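Local coordinates for protein glutathione peroxidase (Schistosoma mansoni, PDB 2V1M) that catalyses the reduction of hydrogen peroxide by glutathione, giving glutathione disulfide and water, at residues A[152-155]-A[156-159]; A[55-58]-A[59-63]. All blocks are in the same frame, centred on the assembly; numbering follows the deposited sequence.

Contact 1 of 2, residues A[152-155]-A[156-159]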
ATOM      1  N   THR A 152       4.298  11.492   5.618  1.00  3.14           N
ATOM      2  CA  THR A 152       5.641  12.074   5.465  1.00  4.06           C
ATOM      3  C   THR A 152       6.764  11.086   5.815  1.00  3.71           C
ATOM      4  O   THR A 152       7.939  11.428   5.676  1.00  5.52           O
ATOM      5  CB  THR A 152       5.836  13.347   6.307  1.00  4.90           C
ATOM      6  OG1 THR A 152       5.716  13.027   7.704  1.00  5.72           O
ATOM      7  CG2 THR A 152       4.858  14.450   5.925  1.00  5.52           C
ATOM      8  N   THR A 153       6.438   9.866   6.215  1.00  3.57           N
ATOM      9  CA  THR A 153       7.471   8.860   6.497  1.00  3.65           C
ATOM     10  C   THR A 153       8.089   8.381   5.185  1.00  3.62           C
ATOM     11  O   THR A 153       7.416   7.773   4.340  1.00  4.95           O
ATOM     12  CB  THR A 153       6.848   7.665   7.230  1.00  4.03           C
ATOM     13  OG1 THR A 153       6.103   8.121   8.354  1.00  4.88           O
ATOM     14  CG2 THR A 153       7.955   6.732   7.692  1.00  5.31           C
ATOM     15  N   ALA A 154       9.374   8.628   5.004  1.00  3.75           N
ATOM     16  CA  ALA A 154      10.047   8.127   3.825  1.00  4.27           C
ATOM     17  C   ALA A 154       9.964   6.599   3.796  1.00  3.87           C
ATOM     18  O   ALA A 154      10.243   5.964   4.809  1.00  4.04           O
ATOM     19  CB  ALA A 154      11.516   8.553   3.850  1.00  5.72           C
ATOM     20  N   PRO A 155       9.670   5.994   2.622  1.00  3.46           N
ATOM     21  CA  PRO A 155       9.661   4.522   2.581  1.00  4.03           C
ATOM     22  C   PRO A 155      10.953   3.919   3.116  1.00  4.07           C
ATOM     23  O   PRO A 155      10.919   2.909   3.808  1.00  4.55           O
ATOM     24  CB  PRO A 155       9.424   4.222   1.095  1.00  4.14           C
ATOM     25  CG  PRO A 155       8.534   5.406   0.626  1.00  4.11           C
ATOM     26  CD  PRO A 155       9.114   6.609   1.382  1.00  4.29           C
ATOM     27  N   TYR A 156      12.101   4.527   2.820  1.00  4.73           N
ATOM     28  CA  TYR A 156      13.365   3.983   3.299  1.00  5.96           C
ATOM     29  C   TYR A 156      13.407   3.846   4.815  1.00  5.34           C
ATOM     30  O   TYR A 156      14.103   2.958   5.335  1.00  7.02           O
ATOM     31  CB  TYR A 156      14.530   4.859   2.841  1.00  7.18           C
ATOM     32  CG  TYR A 156      14.923   4.749   1.409  1.00  9.29           C
ATOM     33  CD1 TYR A 156      14.448   3.724   0.599  1.00 10.02           C
ATOM     34  CD2 TYR A 156      15.816   5.657   0.868  1.00 12.04           C
ATOM     35  CE1 TYR A 156      14.864   3.588  -0.705  1.00 11.29           C
ATOM     36  CE2 TYR A 156      16.231   5.553  -0.459  1.00 12.03           C
ATOM     37  CZ  TYR A 156      15.743   4.503  -1.228  1.00 10.33           C
ATOM     38  OH  TYR A 156      16.163   4.405  -2.527  0.80 11.47           O
ATOM     39  N   ASP A 157      12.719   4.716   5.526  1.00  6.07           N
ATOM     40  CA  ASP A 157      12.730   4.647   6.988  1.00  6.56           C
ATOM     41  C   ASP A 157      11.924   3.497   7.552  1.00  6.08           C
ATOM     42  O   ASP A 157      11.964   3.254   8.769  1.00  7.46           O
ATOM     43  CB  ASP A 157      12.286   5.965   7.566  1.00  7.76           C
ATOM     44  CG  ASP A 157      13.323   7.082   7.316  1.00 10.91           C
ATOM     45  OD1 ASP A 157      14.490   6.769   7.030  1.00 16.53           O
ATOM     46  OD2 ASP A 157      12.988   8.248   7.478  1.00 16.49           O
ATOM     47  N   ILE A 158      11.224   2.767   6.687  1.00  4.60           N
ATOM     48  CA  ILE A 158      10.447   1.588   7.085  1.00  4.51           C
ATOM     49  C   ILE A 158      11.282   0.303   6.896  1.00  4.15           C
ATOM     50  O   ILE A 158      10.895  -0.783   7.358  1.00  4.50           O
ATOM     51  CB  ILE A 158       9.130   1.547   6.264  1.00  4.23           C
ATOM     52  CG1 ILE A 158       8.358   2.850   6.477  1.00  4.65           C
ATOM     53  CG2 ILE A 158       8.251   0.342   6.646  1.00  4.89           C
ATOM     54  CD1 ILE A 158       7.161   3.007   5.565  1.00  5.61           C
ATOM     55  N   GLU A 159      12.439   0.412   6.240  1.00  5.11           N
ATOM     56  CA  GLU A 159      13.170  -0.789   5.855  1.00  5.51           C
ATOM     57  C   GLU A 159      13.626  -1.609   7.070  1.00  5.32           C
ATOM     58  O   GLU A 159      13.577  -2.836   7.017  1.00  5.31           O
ATOM     59  CB  GLU A 159      14.368  -0.383   4.997  1.00  7.60           C
ATOM     60  CG  GLU A 159      14.995  -1.545   4.304  0.80  8.36           C
ATOM     61  CD  GLU A 159      15.708  -1.177   3.017  0.50  8.23           C
ATOM     62  OE1 GLU A 159      15.303  -0.235   2.299  0.50 10.44           O
ATOM     63  OE2 GLU A 159      16.695  -1.876   2.740  0.50  9.23           O
TER
HETATM   64  O   HOH W   1      10.881   9.834   7.150  1.00 10.66           O
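Ala154 and Pro155 offer their carbonyl groups to Asp157 and Ile158 in consecutive, overlapping beta turns (154-157, 155-158 and 156-159), of type I or close to it, that carry the chain from strand 145-149 into helix 159-167. Asp157 N donates to Ala154 O over 2.9 Å, a distinctly bent bond with an N-H...O angle of 139°. One residue on, Ile158 N reaches Pro155 O at 2.9 Å and points its hydrogen more directly at the acceptor, at 159°. A further bond of the same i+3 to i kind, Glu159 N to Tyr156 O at 3.2 Å, continues the series to the first residue of helix 159-167, so that the turns lead directly into the helix in this thioredoxin-type fold. The carboxylate of Asp157 adds a polar link on the outer side. A water accepts from Ala154 N at 2.9 Å and donates to Asp157 OD2 at 2.7 Å, bridging the N-H of the first residue of the 154-157 turn to the carboxylate of the last. CG of Asp157 lies anti to its carbonyl carbon (chi1 -69°), which swings the carboxylate back toward Ala154, whose CB touches OD2 at 3.9 Å. The apolar contact is made by Thr153 and Ile158, whose side chains cross at about a right angle, the methyl CG2 of Thr153 lying 4.1 Å from CG1 of Ile158. The hydroxyl of Thr153 is turned to another partner, the carbonyl of Ser150, while its own carbonyl receives Lys136 NZ. Beneath the turn, the Pro155 ring packs on Asn49, Gln52 and Met56 of helix 46-60, and Gln52 OE1 accepts the N-H of Tyr156.

Contact 2 of 2, residues A[55-58]-A[59-63]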
ATOM      1  N   GLU A  55      12.914   1.163  -5.406  1.00  3.21           N
ATOM      2  CA  GLU A  55      14.212   0.700  -4.897  0.80  3.47           C
ATOM      3  C   GLU A  55      14.032  -0.378  -3.825  1.00  3.31           C
ATOM      4  O   GLU A  55      14.789  -1.362  -3.778  1.00  4.01           O
ATOM      5  CB  GLU A  55      15.025   1.884  -4.360  0.80  4.75           C
ATOM      6  CG  GLU A  55      15.536   2.828  -5.437  0.80  8.75           C
ATOM      7  CD  GLU A  55      15.503   4.340  -5.085  0.80  8.74           C
ATOM      8  OE1 GLU A  55      15.399   4.712  -3.901  0.80  9.83           O
ATOM      9  OE2 GLU A  55      15.577   5.189  -6.017  0.80  9.02           O
ATOM     10  N   MET A  56      13.076  -0.183  -2.931  1.00  3.25           N
ATOM     11  CA  MET A  56      12.887  -1.186  -1.897  0.50  3.57           C
ATOM     12  C   MET A  56      12.337  -2.491  -2.443  1.00  3.36           C
ATOM     13  O   MET A  56      12.775  -3.556  -2.000  1.00  3.61           O
ATOM     14  CB  MET A  56      11.995  -0.659  -0.799  0.50  3.14           C
ATOM     15  CG  MET A  56      12.618   0.473  -0.025  0.50  2.85           C
ATOM     16  SD  MET A  56      11.476   1.319   1.089  0.50  4.05           S
ATOM     17  CE  MET A  56      11.216   0.016   2.297  0.50  4.57           C
ATOM     18  N   HIS A  57      11.422  -2.411  -3.409  1.00  3.25           N
ATOM     19  CA  HIS A  57      10.975  -3.616  -4.112  1.00  3.39           C
ATOM     20  C   HIS A  57      12.190  -4.356  -4.678  1.00  3.19           C
ATOM     21  O   HIS A  57      12.350  -5.565  -4.520  1.00  3.37           O
ATOM     22  CB  HIS A  57      10.061  -3.223  -5.261  1.00  3.55           C
ATOM     23  CG  HIS A  57       9.772  -4.363  -6.174  1.00  3.95           C
ATOM     24  ND1 HIS A  57       8.749  -5.263  -5.927  1.00  4.47           N
ATOM     25  CD2 HIS A  57      10.393  -4.752  -7.322  1.00  4.30           C
ATOM     26  CE1 HIS A  57       8.766  -6.145  -6.913  1.00  4.71           C
ATOM     27  NE2 HIS A  57       9.752  -5.875  -7.753  1.00  4.59           N
ATOM     28  N   THR A  58      13.048  -3.623  -5.390  1.00  3.33           N
ATOM     29  CA  THR A  58      14.170  -4.273  -6.052  1.00  3.43           C
ATOM     30  C   THR A  58      15.138  -4.910  -5.035  1.00  3.68           C
ATOM     31  O   THR A  58      15.696  -5.987  -5.276  1.00  4.83           O
ATOM     32  CB  THR A  58      14.825  -3.284  -7.010  1.00  3.89           C
ATOM     33  OG1 THR A  58      13.866  -2.946  -8.037  1.00  4.00           O
ATOM     34  CG2 THR A  58      16.050  -3.879  -7.674  1.00  4.33           C
ATOM     35  N   ARG A  59      15.332  -4.245  -3.890  1.00  3.76           N
ATOM     36  CA  ARG A  59      16.222  -4.785  -2.862  1.00  4.46           C
ATOM     37  C   ARG A  59      15.627  -6.015  -2.162  1.00  3.84           C
ATOM     38  O   ARG A  59      16.373  -6.940  -1.789  1.00  4.83           O
ATOM     39  CB  ARG A  59      16.586  -3.689  -1.829  1.00  5.63           C
ATOM     40  CG  ARG A  59      17.569  -4.138  -0.770  1.00  7.58           C
ATOM     41  CD  ARG A  59      17.886  -3.037   0.211  1.00 11.50           C
ATOM     42  NE  ARG A  59      18.991  -2.220  -0.267  1.00 15.54           N
ATOM     43  CZ  ARG A  59      19.605  -1.288   0.451  0.50 13.02           C
ATOM     44  NH1 ARG A  59      20.609  -0.607  -0.084  0.50 13.03           N
ATOM     45  NH2 ARG A  59      19.210  -1.022   1.691  0.50 11.88           N
ATOM     46  N   LEU A  60      14.303  -6.007  -1.941  1.00  3.26           N
ATOM     47  CA  LEU A  60      13.702  -6.921  -0.957  1.00  3.78           C
ATOM     48  C   LEU A  60      12.666  -7.879  -1.502  1.00  3.38           C
ATOM     49  O   LEU A  60      12.260  -8.781  -0.739  1.00  3.81           O
ATOM     50  CB  LEU A  60      13.131  -6.099   0.195  1.00  3.95           C
ATOM     51  CG  LEU A  60      14.199  -5.321   0.994  1.00  5.80           C
ATOM     52  CD1 LEU A  60      13.525  -4.422   2.018  1.00  7.39           C
ATOM     53  CD2 LEU A  60      15.236  -6.229   1.651  1.00  7.88           C
ATOM     54  N   VAL A  61      12.217  -7.771  -2.757  1.00  3.47           N
ATOM     55  CA  VAL A  61      11.209  -8.698  -3.242  1.00  4.13           C
ATOM     56  C   VAL A  61      11.675 -10.158  -3.132  1.00  4.45           C
ATOM     57  O   VAL A  61      10.893 -11.040  -2.764  1.00  4.32           O
ATOM     58  CB  VAL A  61      10.781  -8.344  -4.678  1.00  4.00           C
ATOM     59  CG1 VAL A  61      11.944  -8.460  -5.680  1.00  4.72           C
ATOM     60  CG2 VAL A  61       9.551  -9.187  -5.115  1.00  4.92           C
ATOM     61  N   GLY A  62      12.950 -10.397  -3.423  1.00  4.55           N
ATOM     62  CA  GLY A  62      13.482 -11.755  -3.360  1.00  5.94           C
ATOM     63  C   GLY A  62      13.548 -12.325  -1.952  1.00  6.12           C
ATOM     64  O   GLY A  62      13.707 -13.538  -1.800  1.00  9.68           O
ATOM     65  N   LYS A  63      13.494 -11.462  -0.943  1.00  5.22           N
ATOM     66  CA  LYS A  63      13.531 -11.848   0.456  1.00  5.26           C
ATOM     67  C   LYS A  63      12.139 -12.003   1.058  1.00  5.12           C
ATOM     68  O   LYS A  63      12.014 -12.436   2.199  1.00  6.07           O
ATOM     69  CB  LYS A  63      14.318 -10.811   1.254  1.00  6.46           C
ATOM     70  CG  LYS A  63      15.783 -10.700   0.860  0.70  7.62           C
ATOM     71  CD  LYS A  63      16.514  -9.680   1.744  0.40  7.67           C
ATOM     72  CE  LYS A  63      17.739  -9.085   1.075  0.40 10.23           C
ATOM     73  NZ  LYS A  63      18.608 -10.140   0.503  0.40  9.37           N
TER
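His57 O draws two backbone donors from the next turn of helix 46-60. Val61 N bonds to it at 2.8 Å with an N-H...O angle of 152°, and Leu60 N adds a weak second bond at 3.3 Å. The same oxygen is covered by the Val61 side chain, whose CG1 sits between the backbone N and the carbonyl carbon of its own residue (chi1 63°) and comes to 3.1 Å from His57 O. Before this point the chain keeps regular alpha-helical bonding: Arg59 N donates to Glu55 O at 2.9 Å, and Leu60 N to Met56 O, likewise at 2.9 Å. After it the helix tightens into a 3-10 segment, with Lys63 N returning to Leu60 O at 3.0 Å. The side chains of His57 and Val61 run side by side and point the same way. With CG of His57 anti to its backbone N, the imidazole lies alongside the following turn and receives Val61 on one face in a CH-pi contact: CB is 4.0 Å from the ring centroid, 21° off the normal and displaced toward the rim. The CG2 methyl of Val61 meets CE1 of His57 at 3.6 Å. Gln97, Phe98 and Ile67 also touch the His57 side chain, while Leu60, one residue before Val61, goes to the buried side against Leu65, Glu159 and Met163, joining the helix to strand 65-71 and helix 159-167. The CH-pi contact should restrict rotation of the imidazole. At the helix end Val61 O accepts from Arg66 NH1 and Lys63 O from Arg141 NH2, and the two arginines probably compensate part of the partial negative charge that gathers there.

The two contacts, with centres 14 Å apart, belong to parts of the chain that pack against each other: contact 2 forms the C-terminal end of helix 46-60, and contact 1 the approach to helix 159-167. A salt bridge joins them, Arg59 NH2 of contact 2 meeting Glu159 OE2 of contact 1 at 2.9 Å. Beside it, the Met56 side chain also packs on Pro155 and Glu159. Helix 46-60 starts just after Cys43, which stands at the probable active-site position, changed in this structure, and is present as cysteinesulfonic acid. Contact 2 lies at the end of the helix remote from that residue, and is joined to contact 1 by this salt bridge and by packing.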